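Local structure of histidine acid phosphatase (Bifidobacterium longum subsp. infantis, 6RXE) at residues L188-V193 with A400-P405; M42-S47 with S438-A443; Y9-Q14 with A348-D353; S415-P420 with N431-G436. The protein probably removes phosphate from inositol polyphosphates such as phytate and from 2,3-bisphosphoglycerate, as a MINPP-type member of the histidine acid phosphatase family. All coordinates share one frame; numbering follows the deposited sequence.

Interaction 1. Residues L188-V193 with A400-P405; sequences LYFHKV and AETMMP. With IHS (D-myo-inositol-hexasulphate), chain C.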
# COMPACT_ATOMS: atom_id res chain seq x y z
N LEU A 188 1.15 12.77 -0.74
CA LEU A 188 1.18 11.47 -0.09
C LEU A 188 -0.19 10.99 0.36
O LEU A 188 -0.29 9.93 0.99
CB LEU A 188 2.12 11.50 1.12
CG LEU A 188 3.57 11.89 0.82
CD1 LEU A 188 4.39 11.98 2.10
CD2 LEU A 188 4.17 10.88 -0.16
N TYR A 189 -1.25 11.73 0.05
CA TYR A 189 -2.62 11.33 0.38
C TYR A 189 -3.59 11.99 -0.60
O TYR A 189 -4.64 12.51 -0.21
CB TYR A 189 -2.98 11.70 1.82
CG TYR A 189 -3.95 10.75 2.49
CD1 TYR A 189 -3.54 9.48 2.89
CD2 TYR A 189 -5.27 11.12 2.73
CE1 TYR A 189 -4.42 8.60 3.50
CE2 TYR A 189 -6.16 10.24 3.35
CZ TYR A 189 -5.73 8.99 3.73
OH TYR A 189 -6.60 8.11 4.34
N PHE A 190 -3.23 11.96 -1.89
CA PHE A 190 -3.94 12.70 -2.92
C PHE A 190 -5.24 12.03 -3.37
O PHE A 190 -5.94 12.60 -4.21
CB PHE A 190 -3.01 12.90 -4.13
CG PHE A 190 -2.28 11.65 -4.55
CD1 PHE A 190 -2.97 10.52 -4.98
CD2 PHE A 190 -0.90 11.59 -4.49
CE1 PHE A 190 -2.30 9.38 -5.36
CE2 PHE A 190 -0.22 10.45 -4.87
CZ PHE A 190 -0.93 9.33 -5.30
N HIS A 191 -5.58 10.87 -2.82
CA HIS A 191 -6.76 10.13 -3.27
C HIS A 191 -8.02 10.47 -2.49
O HIS A 191 -9.11 10.01 -2.87
CB HIS A 191 -6.51 8.62 -3.18
CG HIS A 191 -6.19 8.14 -1.80
ND1 HIS A 191 -5.03 8.48 -1.14
CD2 HIS A 191 -6.89 7.36 -0.95
CE1 HIS A 191 -5.02 7.92 0.05
NE2 HIS A 191 -6.14 7.23 0.20
N LYS A 192 -7.93 11.24 -1.41
CA LYS A 192 -9.08 11.59 -0.60
C LYS A 192 -9.07 13.08 -0.28
O LYS A 192 -8.01 13.69 -0.14
CB LYS A 192 -9.11 10.80 0.72
CG LYS A 192 -9.50 9.34 0.58
CD LYS A 192 -9.34 8.63 1.92
CE LYS A 192 -9.76 7.18 1.84
NZ LYS A 192 -9.46 6.44 3.10
N VAL A 193 -10.26 13.66 -0.14
CA VAL A 193 -10.36 15.06 0.24
C VAL A 193 -9.93 15.25 1.70
O VAL A 193 -9.24 16.21 2.04
CB VAL A 193 -11.79 15.59 -0.01
CG1 VAL A 193 -12.06 16.84 0.82
CG2 VAL A 193 -11.98 15.87 -1.49
N ALA A 400 -0.49 2.33 0.18
CA ALA A 400 -0.78 1.58 -1.03
C ALA A 400 -1.62 2.40 -2.00
O ALA A 400 -1.45 2.31 -3.22
CB ALA A 400 -1.50 0.28 -0.68
N GLU A 401 -2.53 3.22 -1.46
CA GLU A 401 -3.32 4.13 -2.29
C GLU A 401 -2.45 5.20 -2.94
O GLU A 401 -2.92 5.86 -3.87
CB GLU A 401 -4.40 4.82 -1.47
CG GLU A 401 -5.10 3.96 -0.43
CD GLU A 401 -5.92 2.85 -1.03
OE1 GLU A 401 -6.30 2.98 -2.21
OE2 GLU A 401 -6.19 1.85 -0.33
N THR A 402 -1.24 5.41 -2.44
CA THR A 402 -0.27 6.30 -3.07
C THR A 402 0.55 5.55 -4.13
O THR A 402 0.77 6.08 -5.22
CB THR A 402 0.68 6.91 -2.02
OG1 THR A 402 -0.04 7.19 -0.82
CG2 THR A 402 1.31 8.19 -2.54
N MET A 403 0.95 4.32 -3.82
CA MET A 403 1.86 3.58 -4.68
C MET A 403 1.16 3.05 -5.93
O MET A 403 1.74 3.04 -7.02
CB MET A 403 2.50 2.42 -3.90
CG MET A 403 3.49 1.57 -4.70
SD MET A 403 4.94 2.47 -5.30
CE MET A 403 5.87 2.66 -3.79
N MET A 404 -0.08 2.59 -5.80
CA MET A 404 -0.75 1.99 -6.96
C MET A 404 -0.92 2.98 -8.10
O MET A 404 -0.45 2.69 -9.22
CB MET A 404 -2.07 1.35 -6.52
CG MET A 404 -1.87 0.05 -5.76
SD MET A 404 -3.38 -0.80 -5.32
CE MET A 404 -3.97 0.24 -3.99
N PRO A 405 -1.53 4.16 -7.92
CA PRO A 405 -1.60 5.11 -9.04
C PRO A 405 -0.24 5.66 -9.43
O PRO A 405 -0.03 5.96 -10.60
CB PRO A 405 -2.54 6.21 -8.52
CG PRO A 405 -2.41 6.15 -7.04
CD PRO A 405 -2.23 4.68 -6.72
C1 IHS C . -8.28 0.65 2.57
O1 IHS C . -9.59 0.24 2.92
S1 IHS C . -10.55 0.01 1.77
C2 IHS C . -7.37 -0.55 2.68
O2 IHS C . -9.89 -0.79 0.70
S2 IHS C . -7.91 -2.51 4.24
C3 IHS C . -5.93 -0.15 2.33
O3 IHS C . -11.80 -0.64 2.25
S3 IHS C . -4.75 -2.07 1.26
C4 IHS C . -5.42 1.01 3.17
O4 IHS C . -11.09 1.34 1.23
S4 IHS C . -2.87 1.33 3.43
C5 IHS C . -6.39 2.19 3.21
S5 IHS C . -5.59 4.54 3.79
C6 IHS C . -7.82 1.77 3.51
S6 IHS C . -9.47 3.30 4.52
O12 IHS C . -7.44 -1.05 4.01
O13 IHS C . -5.08 -1.25 2.50
O14 IHS C . -4.15 1.48 2.59
O15 IHS C . -5.96 3.11 4.24
O16 IHS C . -8.64 2.89 3.35
O22 IHS C . -8.91 -2.96 3.22
O23 IHS C . -5.95 -2.92 0.83
O24 IHS C . -1.67 1.33 2.49
O25 IHS C . -6.82 5.39 3.62
O26 IHS C . -8.64 3.95 5.59
O32 IHS C . -8.47 -2.64 5.64
O33 IHS C . -4.29 -1.18 0.12
O34 IHS C . -2.87 0.09 4.29
O35 IHS C . -4.76 4.52 2.56
O36 IHS C . -10.26 2.13 5.09
O42 IHS C . -6.79 -3.49 3.99
O43 IHS C . -3.52 -2.94 1.51
O44 IHS C . -2.77 2.41 4.47
O45 IHS C . -4.88 5.26 4.88
O46 IHS C . -10.59 4.22 4.08
O HOH W 1 -2.30 9.02 -2.01
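The rings of Phe190 and His191, in the loop after helix 185-188, pack on Glu401, Thr402 and Pro405 at the start of helix 400-410. Ala400 and Glu401 belong to the His-Ala-Glu signature of MINPP-type histidine phosphatases, which in relatives supplies the proton donor. At the head of the helix Ala400 N points almost straight at the bound inositol hexasulphate (N to O24 2.8 Å, 170° at the hydrogen), and its short side chain lets the sulfate come close. Glu401 next lays CB over the centre of the His191 ring, 3.4 Å from the centroid, a CH-pi contact. Its chain then bends at chi2 (-66°), carrying the carboxylate away from the imidazole until OE2 is 3.3 Å from C3 of the inositol. Thr402 uses both branches: OG1 makes a weak hydrogen bond of 3.3 Å to Leu188 O, while CG2 comes obliquely to Phe190 CE2 at 3.6 Å. A water joins OG1 to His191 ND1, whereas the buried His191 NE2 has no partner in the model. The loop also reaches the ligand through Lys192, whose extended chain brings NZ to 2.7 Å from sulfate O46. One turn along the helix, Pro405 CG lies at the edge of the Phe190 ring, 3.6 Å from CE1, and that same water sits 3.3 Å above the ring plane, over its centre.

Interaction 2. Residues M42-S47 with S438-A443; sequences MARHGS and SVTPMA. With IHS (D-myo-inositol-hexasulphate), chain C.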
# COMPACT_ATOMS: atom_id res chain seq x y z
N MET A 42 9.62 7.42 -2.28
CA MET A 42 8.30 7.29 -1.67
C MET A 42 8.07 5.82 -1.34
O MET A 42 8.19 4.96 -2.22
CB MET A 42 7.18 7.80 -2.58
CG MET A 42 5.82 7.87 -1.88
SD MET A 42 4.94 6.29 -1.73
CE MET A 42 4.53 5.97 -3.44
N ALA A 43 7.75 5.55 -0.08
CA ALA A 43 7.59 4.18 0.40
C ALA A 43 6.24 4.03 1.07
O ALA A 43 5.80 4.91 1.81
CB ALA A 43 8.71 3.82 1.38
N ARG A 44 5.58 2.90 0.82
CA ARG A 44 4.42 2.56 1.64
C ARG A 44 4.87 2.30 3.07
O ARG A 44 6.02 1.92 3.33
CB ARG A 44 3.71 1.32 1.08
CG ARG A 44 2.44 0.96 1.83
CD ARG A 44 1.77 -0.30 1.30
NE ARG A 44 0.52 -0.55 2.02
CZ ARG A 44 -0.18 -1.68 1.93
NH1 ARG A 44 0.25 -2.66 1.14
NH2 ARG A 44 -1.30 -1.81 2.62
N HIS A 45 3.97 2.53 4.02
CA HIS A 45 4.20 2.10 5.39
C HIS A 45 4.54 0.61 5.41
O HIS A 45 4.13 -0.16 4.53
CB HIS A 45 2.96 2.37 6.24
CG HIS A 45 1.76 1.58 5.80
ND1 HIS A 45 1.62 0.23 6.06
CD2 HIS A 45 0.66 1.95 5.11
CE1 HIS A 45 0.48 -0.20 5.55
NE2 HIS A 45 -0.12 0.82 4.97
N GLY A 46 5.29 0.20 6.42
CA GLY A 46 5.60 -1.20 6.61
C GLY A 46 4.40 -1.97 7.14
O GLY A 46 3.30 -1.44 7.32
N SER A 47 4.63 -3.27 7.39
CA SER A 47 3.57 -4.16 7.86
C SER A 47 2.80 -3.54 9.01
O SER A 47 3.37 -2.92 9.91
CB SER A 47 4.16 -5.51 8.30
OG SER A 47 4.62 -6.26 7.18
N SER A 438 3.37 -7.66 -5.60
CA SER A 438 4.57 -7.11 -6.20
C SER A 438 4.46 -5.63 -6.52
O SER A 438 5.46 -4.91 -6.43
CB SER A 438 4.93 -7.87 -7.48
OG SER A 438 3.83 -7.90 -8.37
N VAL A 439 3.26 -5.15 -6.87
CA VAL A 439 3.09 -3.73 -7.14
C VAL A 439 3.14 -2.93 -5.84
O VAL A 439 3.82 -1.90 -5.75
CB VAL A 439 1.78 -3.49 -7.92
CG1 VAL A 439 1.46 -2.00 -8.00
CG2 VAL A 439 1.88 -4.11 -9.32
N THR A 440 2.43 -3.39 -4.80
CA THR A 440 2.31 -2.63 -3.55
C THR A 440 2.33 -3.53 -2.32
O THR A 440 1.41 -3.52 -1.50
CB THR A 440 1.04 -1.77 -3.59
OG1 THR A 440 0.92 -1.01 -2.38
CG2 THR A 440 -0.21 -2.62 -3.82
N PRO A 441 3.42 -4.28 -2.11
CA PRO A 441 3.57 -4.98 -0.83
C PRO A 441 3.75 -3.98 0.30
O PRO A 441 3.95 -2.79 0.09
CB PRO A 441 4.83 -5.83 -1.02
CG PRO A 441 5.63 -5.05 -2.01
CD PRO A 441 4.61 -4.46 -2.96
N MET A 442 3.66 -4.49 1.53
CA MET A 442 4.04 -3.67 2.67
C MET A 442 5.46 -3.16 2.47
O MET A 442 6.34 -3.90 2.02
CB MET A 442 3.92 -4.47 3.98
CG MET A 442 2.50 -4.97 4.27
SD MET A 442 1.36 -3.66 4.80
CE MET A 442 -0.23 -4.49 4.62
N ALA A 443 5.67 -1.87 2.75
CA ALA A 443 6.94 -1.18 2.58
C ALA A 443 7.37 -1.05 1.12
O ALA A 443 8.53 -0.73 0.85
CB ALA A 443 8.06 -1.85 3.39
C1 IHS C . -8.28 0.65 2.57
O1 IHS C . -9.59 0.24 2.92
S1 IHS C . -10.55 0.01 1.77
C2 IHS C . -7.37 -0.55 2.68
O2 IHS C . -9.89 -0.79 0.70
S2 IHS C . -7.91 -2.51 4.24
C3 IHS C . -5.93 -0.15 2.33
O3 IHS C . -11.80 -0.64 2.25
S3 IHS C . -4.75 -2.07 1.26
C4 IHS C . -5.42 1.01 3.17
O4 IHS C . -11.09 1.34 1.23
S4 IHS C . -2.87 1.33 3.43
C5 IHS C . -6.39 2.19 3.21
S5 IHS C . -5.59 4.54 3.79
C6 IHS C . -7.82 1.77 3.51
S6 IHS C . -9.47 3.30 4.52
O12 IHS C . -7.44 -1.05 4.01
O13 IHS C . -5.08 -1.25 2.50
O14 IHS C . -4.15 1.48 2.59
O15 IHS C . -5.96 3.11 4.24
O16 IHS C . -8.64 2.89 3.35
O22 IHS C . -8.91 -2.96 3.22
O23 IHS C . -5.95 -2.92 0.83
O24 IHS C . -1.67 1.33 2.49
O25 IHS C . -6.82 5.39 3.62
O26 IHS C . -8.64 3.95 5.59
O32 IHS C . -8.47 -2.64 5.64
O33 IHS C . -4.29 -1.18 0.12
O34 IHS C . -2.87 0.09 4.29
O35 IHS C . -4.76 4.52 2.56
O36 IHS C . -10.26 2.13 5.09
O42 IHS C . -6.79 -3.49 3.99
O43 IHS C . -3.52 -2.94 1.51
O44 IHS C . -2.77 2.41 4.47
O45 IHS C . -4.88 5.26 4.88
O46 IHS C . -10.59 4.22 4.08
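Ala443 N donates to His45 O (2.9 Å, 149° at the hydrogen), tying the loop after helix 436-439 to the end of strand 35-44. Arg44, His45 and Gly46 begin the Arg-His-Gly-X-Arg signature of histidine phosphatases, whose histidine accepts the phosphoryl group in relatives. Arg44 stands with CG anti to the backbone N (chi1 -176°) and its chain extended, which delivers the guanidinium to the bound inositol hexasulphate: NE to O24 is 2.9 Å and NH2 to O34 of the same sulfate is 3.0 Å, with a weak bond from NH2 to O43 of the next sulfate. NH1 bonds to Ser12 O and, weakly, to Thr440 O, and these carbonyls help fix the plane of the group. His45 NE2 meets the same O34 at 2.9 Å. On the other side of the ring ND1 gives a nearly straight bond to Gly46 O (2.7 Å, 173°), a second-shell grip that sets the imidazole's rotation. A leucine in place of Arg44 would probably leave the sulfates without a guanidinium charge and the carbonyls of Ser12 and Thr440 without this donor. Around these polar groups packs Met442, flexible and apolar enough to fit between them. Its SD lies 3.8 Å above the centre of the guanidinium face and approaches His45 CE1 obliquely at 3.6 Å, while CB and CG lie against Ser47. Lastly, Ala443 turns its CA-H toward Arg44 O, with CA and O 3.3 Å apart.

Interaction 3. Residues Y9-Q14 with A348-D353; sequences YYSSKQ and ALDAED. With IHS (D-myo-inositol-hexasulphate), chain C.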
# COMPACT_ATOMS: atom_id res chain seq x y z
N TYR A 9 -0.11 -16.20 -1.61
CA TYR A 9 -1.22 -15.35 -2.05
C TYR A 9 -1.66 -14.38 -0.95
O TYR A 9 -2.81 -14.37 -0.52
CB TYR A 9 -2.39 -16.20 -2.55
CG TYR A 9 -1.99 -17.37 -3.44
CD1 TYR A 9 -1.53 -17.17 -4.73
CD2 TYR A 9 -2.11 -18.68 -2.98
CE1 TYR A 9 -1.18 -18.24 -5.54
CE2 TYR A 9 -1.77 -19.76 -3.78
CZ TYR A 9 -1.30 -19.53 -5.06
OH TYR A 9 -0.96 -20.60 -5.86
N TYR A 10 -0.72 -13.54 -0.53
CA TYR A 10 -1.00 -12.50 0.46
C TYR A 10 -1.46 -11.19 -0.17
O TYR A 10 -1.83 -10.27 0.57
CB TYR A 10 0.24 -12.24 1.32
CG TYR A 10 0.65 -13.42 2.17
CD1 TYR A 10 -0.30 -14.27 2.71
CD2 TYR A 10 1.98 -13.69 2.46
CE1 TYR A 10 0.05 -15.34 3.50
CE2 TYR A 10 2.35 -14.77 3.25
CZ TYR A 10 1.37 -15.59 3.77
OH TYR A 10 1.69 -16.67 4.56
N SER A 11 -1.45 -11.09 -1.51
CA SER A 11 -1.91 -9.89 -2.20
C SER A 11 -1.20 -8.65 -1.66
O SER A 11 -0.01 -8.71 -1.32
CB SER A 11 -3.43 -9.74 -2.08
OG SER A 11 -3.90 -8.58 -2.74
N SER A 12 -1.91 -7.53 -1.55
CA SER A 12 -1.33 -6.28 -1.06
C SER A 12 -0.98 -6.32 0.42
O SER A 12 -0.49 -5.31 0.95
CB SER A 12 -2.28 -5.11 -1.34
OG SER A 12 -3.62 -5.45 -1.03
N LYS A 13 -1.22 -7.42 1.13
CA LYS A 13 -0.73 -7.57 2.49
C LYS A 13 0.54 -8.42 2.56
O LYS A 13 0.96 -8.81 3.65
CB LYS A 13 -1.82 -8.14 3.40
CG LYS A 13 -2.86 -7.09 3.82
CD LYS A 13 -3.79 -6.80 2.63
CE LYS A 13 -4.70 -5.63 2.85
NZ LYS A 13 -5.19 -5.13 1.53
N GLN A 14 1.16 -8.68 1.42
CA GLN A 14 2.45 -9.34 1.36
C GLN A 14 3.49 -8.56 2.16
O GLN A 14 3.72 -7.37 1.87
CB GLN A 14 2.90 -9.47 -0.10
CG GLN A 14 4.34 -9.92 -0.28
CD GLN A 14 4.56 -11.34 0.19
OE1 GLN A 14 3.77 -12.23 -0.12
NE2 GLN A 14 5.63 -11.56 0.96
N ALA A 348 -9.57 -11.67 -6.65
CA ALA A 348 -10.73 -10.80 -6.49
C ALA A 348 -10.32 -9.49 -5.81
O ALA A 348 -10.59 -8.40 -6.32
CB ALA A 348 -11.82 -11.51 -5.70
N LEU A 349 -9.62 -9.60 -4.68
CA LEU A 349 -9.07 -8.42 -4.03
C LEU A 349 -8.21 -7.61 -5.00
O LEU A 349 -8.44 -6.41 -5.19
CB LEU A 349 -8.25 -8.83 -2.80
CG LEU A 349 -7.73 -7.69 -1.93
CD1 LEU A 349 -8.89 -6.93 -1.31
CD2 LEU A 349 -6.81 -8.24 -0.85
N ASP A 350 -7.25 -8.27 -5.66
CA ASP A 350 -6.40 -7.55 -6.59
C ASP A 350 -7.24 -6.84 -7.63
O ASP A 350 -7.00 -5.67 -7.95
CB ASP A 350 -5.39 -8.49 -7.26
CG ASP A 350 -4.11 -8.69 -6.44
OD1 ASP A 350 -3.95 -8.03 -5.39
OD2 ASP A 350 -3.25 -9.49 -6.87
N ALA A 351 -8.30 -7.51 -8.10
CA ALA A 351 -9.14 -6.91 -9.14
C ALA A 351 -9.71 -5.59 -8.65
O ALA A 351 -9.58 -4.55 -9.32
CB ALA A 351 -10.26 -7.87 -9.54
N GLU A 352 -10.28 -5.60 -7.44
CA GLU A 352 -10.87 -4.37 -6.91
C GLU A 352 -9.85 -3.25 -6.90
O GLU A 352 -10.15 -2.12 -7.30
CB GLU A 352 -11.43 -4.62 -5.52
CG GLU A 352 -11.69 -3.34 -4.73
CD GLU A 352 -11.93 -3.61 -3.25
OE1 GLU A 352 -12.70 -2.85 -2.63
OE2 GLU A 352 -11.34 -4.58 -2.72
N ASP A 353 -8.60 -3.55 -6.52
CA ASP A 353 -7.59 -2.50 -6.51
C ASP A 353 -7.22 -2.10 -7.93
O ASP A 353 -7.20 -0.91 -8.27
CB ASP A 353 -6.37 -2.96 -5.71
CG ASP A 353 -6.61 -2.96 -4.21
OD1 ASP A 353 -7.19 -1.98 -3.70
OD2 ASP A 353 -6.23 -3.93 -3.53
C1 IHS C . -8.28 0.65 2.57
O1 IHS C . -9.59 0.24 2.92
S1 IHS C . -10.55 0.01 1.77
C2 IHS C . -7.37 -0.55 2.68
O2 IHS C . -9.89 -0.79 0.70
S2 IHS C . -7.91 -2.51 4.24
C3 IHS C . -5.93 -0.15 2.33
O3 IHS C . -11.80 -0.64 2.25
S3 IHS C . -4.75 -2.07 1.26
C4 IHS C . -5.42 1.01 3.17
O4 IHS C . -11.09 1.34 1.23
S4 IHS C . -2.87 1.33 3.43
C5 IHS C . -6.39 2.19 3.21
S5 IHS C . -5.59 4.54 3.79
C6 IHS C . -7.82 1.77 3.51
S6 IHS C . -9.47 3.30 4.52
O12 IHS C . -7.44 -1.05 4.01
O13 IHS C . -5.08 -1.25 2.50
O14 IHS C . -4.15 1.48 2.59
O15 IHS C . -5.96 3.11 4.24
O16 IHS C . -8.64 2.89 3.35
O22 IHS C . -8.91 -2.96 3.22
O23 IHS C . -5.95 -2.92 0.83
O24 IHS C . -1.67 1.33 2.49
O25 IHS C . -6.82 5.39 3.62
O26 IHS C . -8.64 3.95 5.59
O32 IHS C . -8.47 -2.64 5.64
O33 IHS C . -4.29 -1.18 0.12
O34 IHS C . -2.87 0.09 4.29
O35 IHS C . -4.76 4.52 2.56
O36 IHS C . -10.26 2.13 5.09
O42 IHS C . -6.79 -3.49 3.99
O43 IHS C . -3.52 -2.94 1.51
O44 IHS C . -2.77 2.41 4.47
O45 IHS C . -4.88 5.26 4.88
O46 IHS C . -10.59 4.22 4.08
O HOH W 2 -4.37 -5.76 -3.69
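Ser11 and Asp350 meet hydroxyl to carboxylate where the N-terminal loop lies against helix 339-357 of the histidine phosphatase fold, the helix that also carries the zinc ligand Glu352. With OG anti to the backbone N (chi1 180°), Ser11 reaches across and donates to Asp350 OD1 at 2.7 Å, coming from above the carboxylate plane, 41° out of it. The other oxygen, OD2, is taken by Tyr429 OH and Gly436 N, so several donors hold this carboxylate in place, as suits a buried acid. Leu349 brings the CD2 branch alongside, 3.5 Å from Ser11 OG, giving the hydroxyl an apolar flank. Lys13 bends at chi2 (75°), which turns its amine back over the loop to donate to Ser12 OG at 3.0 Å and to sulfate O43 of the bound inositol hexasulphate at 2.8 Å. Lysine suits a site facing such a dense anion, and Asp353, its OD2 5.3 Å from Lys13 NZ, would probably help keep the amine protonated. A methionine in place of Lys13 would probably leave that sulfate short of a positive partner and Ser12 OG without its ammonium donor. Ser12 itself works through a water: its OG donates to the water at 2.8 Å, and the water gives its protons to Asp350 OD1 and, at 2.6 Å, to Asp353 OD2.

Interaction 4. Residues S415-P420 with N431-G436; sequences STQQAP and NNEWRG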
# COMPACT_ATOMS: atom_id res chain seq x y z
N SER A 415 2.69 -2.63 -13.68
CA SER A 415 1.62 -1.64 -13.84
C SER A 415 1.61 -1.03 -15.23
O SER A 415 1.18 0.11 -15.41
CB SER A 415 1.74 -0.55 -12.78
OG SER A 415 1.67 -1.09 -11.46
N THR A 416 2.06 -1.78 -16.24
CA THR A 416 2.12 -1.25 -17.59
C THR A 416 0.90 -1.60 -18.44
O THR A 416 0.75 -1.05 -19.53
CB THR A 416 3.37 -1.76 -18.32
OG1 THR A 416 3.25 -3.17 -18.54
CG2 THR A 416 4.63 -1.49 -17.49
N GLN A 417 0.02 -2.47 -17.96
CA GLN A 417 -0.97 -3.13 -18.80
C GLN A 417 -2.38 -2.82 -18.30
O GLN A 417 -2.79 -3.31 -17.25
CB GLN A 417 -0.72 -4.63 -18.84
CG GLN A 417 -1.47 -5.37 -19.93
CD GLN A 417 -1.21 -6.86 -19.88
OE1 GLN A 417 -0.55 -7.35 -18.96
NE2 GLN A 417 -1.74 -7.59 -20.85
N GLN A 418 -3.13 -2.04 -19.07
CA GLN A 418 -4.52 -1.79 -18.75
C GLN A 418 -5.38 -2.95 -19.24
O GLN A 418 -5.02 -3.65 -20.19
CB GLN A 418 -4.98 -0.48 -19.39
CG GLN A 418 -4.68 0.74 -18.54
CD GLN A 418 -5.13 2.03 -19.20
OE1 GLN A 418 -4.92 2.24 -20.40
NE2 GLN A 418 -5.76 2.90 -18.41
N ALA A 419 -6.50 -3.17 -18.57
CA ALA A 419 -7.43 -4.21 -18.97
C ALA A 419 -8.31 -3.72 -20.11
O ALA A 419 -8.40 -2.52 -20.36
CB ALA A 419 -8.29 -4.63 -17.78
N PRO A 420 -8.96 -4.63 -20.84
CA PRO A 420 -9.81 -4.20 -21.96
C PRO A 420 -10.96 -3.33 -21.49
O PRO A 420 -11.41 -3.42 -20.34
CB PRO A 420 -10.31 -5.52 -22.56
CG PRO A 420 -9.33 -6.55 -22.12
CD PRO A 420 -8.87 -6.10 -20.76
N ASN A 431 -4.21 -12.91 -18.02
CA ASN A 431 -4.08 -11.94 -19.10
C ASN A 431 -3.39 -10.65 -18.68
O ASN A 431 -3.22 -9.76 -19.51
CB ASN A 431 -5.45 -11.63 -19.74
CG ASN A 431 -6.39 -10.83 -18.83
OD1 ASN A 431 -5.99 -10.27 -17.81
ND2 ASN A 431 -7.67 -10.78 -19.22
N ASN A 432 -2.98 -10.52 -17.42
CA ASN A 432 -2.45 -9.25 -16.93
C ASN A 432 -1.34 -9.49 -15.92
O ASN A 432 -1.40 -10.42 -15.12
CB ASN A 432 -3.56 -8.40 -16.31
CG ASN A 432 -3.20 -6.94 -16.23
OD1 ASN A 432 -2.22 -6.56 -15.59
ND2 ASN A 432 -3.98 -6.10 -16.91
N GLU A 433 -0.33 -8.62 -15.96
CA GLU A 433 0.85 -8.76 -15.12
C GLU A 433 0.66 -8.21 -13.71
O GLU A 433 1.46 -8.52 -12.82
CB GLU A 433 2.04 -8.06 -15.77
CG GLU A 433 1.89 -6.54 -15.76
CD GLU A 433 2.85 -5.84 -16.70
OE1 GLU A 433 3.31 -6.48 -17.67
OE2 GLU A 433 3.15 -4.65 -16.46
N TRP A 434 -0.38 -7.41 -13.48
CA TRP A 434 -0.54 -6.72 -12.20
C TRP A 434 -0.79 -7.71 -11.06
O TRP A 434 -1.68 -8.55 -11.14
CB TRP A 434 -1.71 -5.74 -12.30
CG TRP A 434 -1.69 -4.62 -11.30
CD1 TRP A 434 -1.22 -3.35 -11.49
CD2 TRP A 434 -2.20 -4.65 -9.95
NE1 TRP A 434 -1.41 -2.60 -10.36
CE2 TRP A 434 -2.00 -3.37 -9.40
CE3 TRP A 434 -2.80 -5.64 -9.17
CZ2 TRP A 434 -2.38 -3.06 -8.09
CZ3 TRP A 434 -3.17 -5.33 -7.87
CH2 TRP A 434 -2.96 -4.05 -7.34
N ARG A 435 0.00 -7.58 -10.00
CA ARG A 435 -0.20 -8.31 -8.76
C ARG A 435 -0.02 -7.36 -7.59
O ARG A 435 0.95 -6.59 -7.56
CB ARG A 435 0.78 -9.48 -8.60
CG ARG A 435 0.77 -10.49 -9.73
CD ARG A 435 -0.46 -11.38 -9.70
NE ARG A 435 -0.33 -12.46 -10.67
CZ ARG A 435 -0.58 -12.33 -11.97
NH1 ARG A 435 -0.43 -13.37 -12.78
NH2 ARG A 435 -0.99 -11.16 -12.45
N GLY A 436 -0.93 -7.41 -6.62
CA GLY A 436 -0.79 -6.56 -5.45
C GLY A 436 0.45 -6.88 -4.64
O GLY A 436 1.06 -5.97 -4.06
O HOH W 3 -0.62 0.17 -10.26
O HOH W 4 2.04 -7.45 -19.54
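Gln417 and Asn432 lay their amides against each other, running in opposite directions with the planes 25° apart. In Gln417, CG stands anti to the backbone N (chi1 -166°) and the chain stays extended, so that it reaches across to the other segment. Its CB is 4.1 Å from Asn432 ND2, and CG passes over the same amide nitrogen. CD comes to 3.5 Å from Asn431 O. At the tip the two atoms part: OE1 accepts from Glu433 N at 3.3 Å and from a water shared with Glu433 OE1, while NE2 lies 2.9 Å from Asn431 O. Glutamine fits here because one end of its amide can accept from a backbone N-H while the other faces a backbone carbonyl. Asn432 answers from its own side chain, ND2 donating to Gln417 O at 3.1 Å from above that carbonyl's plane. Its OD1 meanwhile takes the N-H of Trp434 at 2.9 Å, in the carbonyl plane and on a lone pair, which makes an Asx turn. Both segments belong to the long loop between helix 400-410 and helix 436-439, and here its outgoing and returning limbs run roughly antiparallel. Further along, Glu433 turns its carboxylate to Thr416, and OE2 accepts from the threonine N and from OG1 (2.6 Å) on the same face of its plane. The Trp434 indole reaches Ser415 through a water, which lies in the ring plane and accepts from NE1 at 2.9 Å while also bonding Ser415 OG.

Interactions 1, 2 and 3 gather round one inositol hexasulphate, their centres 12 to 16 Å apart, and supply its pocket from parts of the chain far apart in sequence: the N-terminal loop, the end of strand 35-44, the loop after helix 185-188 and the start of helix 400-410. Interaction 2 closes a long loop of chain within which interactions 1 and 4 lie in series, whereas interaction 3 crosses both 1 and 2. The centre of interaction 4 lies further out, about 17 Å from the centre of the chain, yet Trp434 touches Met404 and Asp350, and Gly436 N bonds to Asp350 OD2. The outer loop thus abuts the helices of interactions 1 and 3, 400-410 and 339-357.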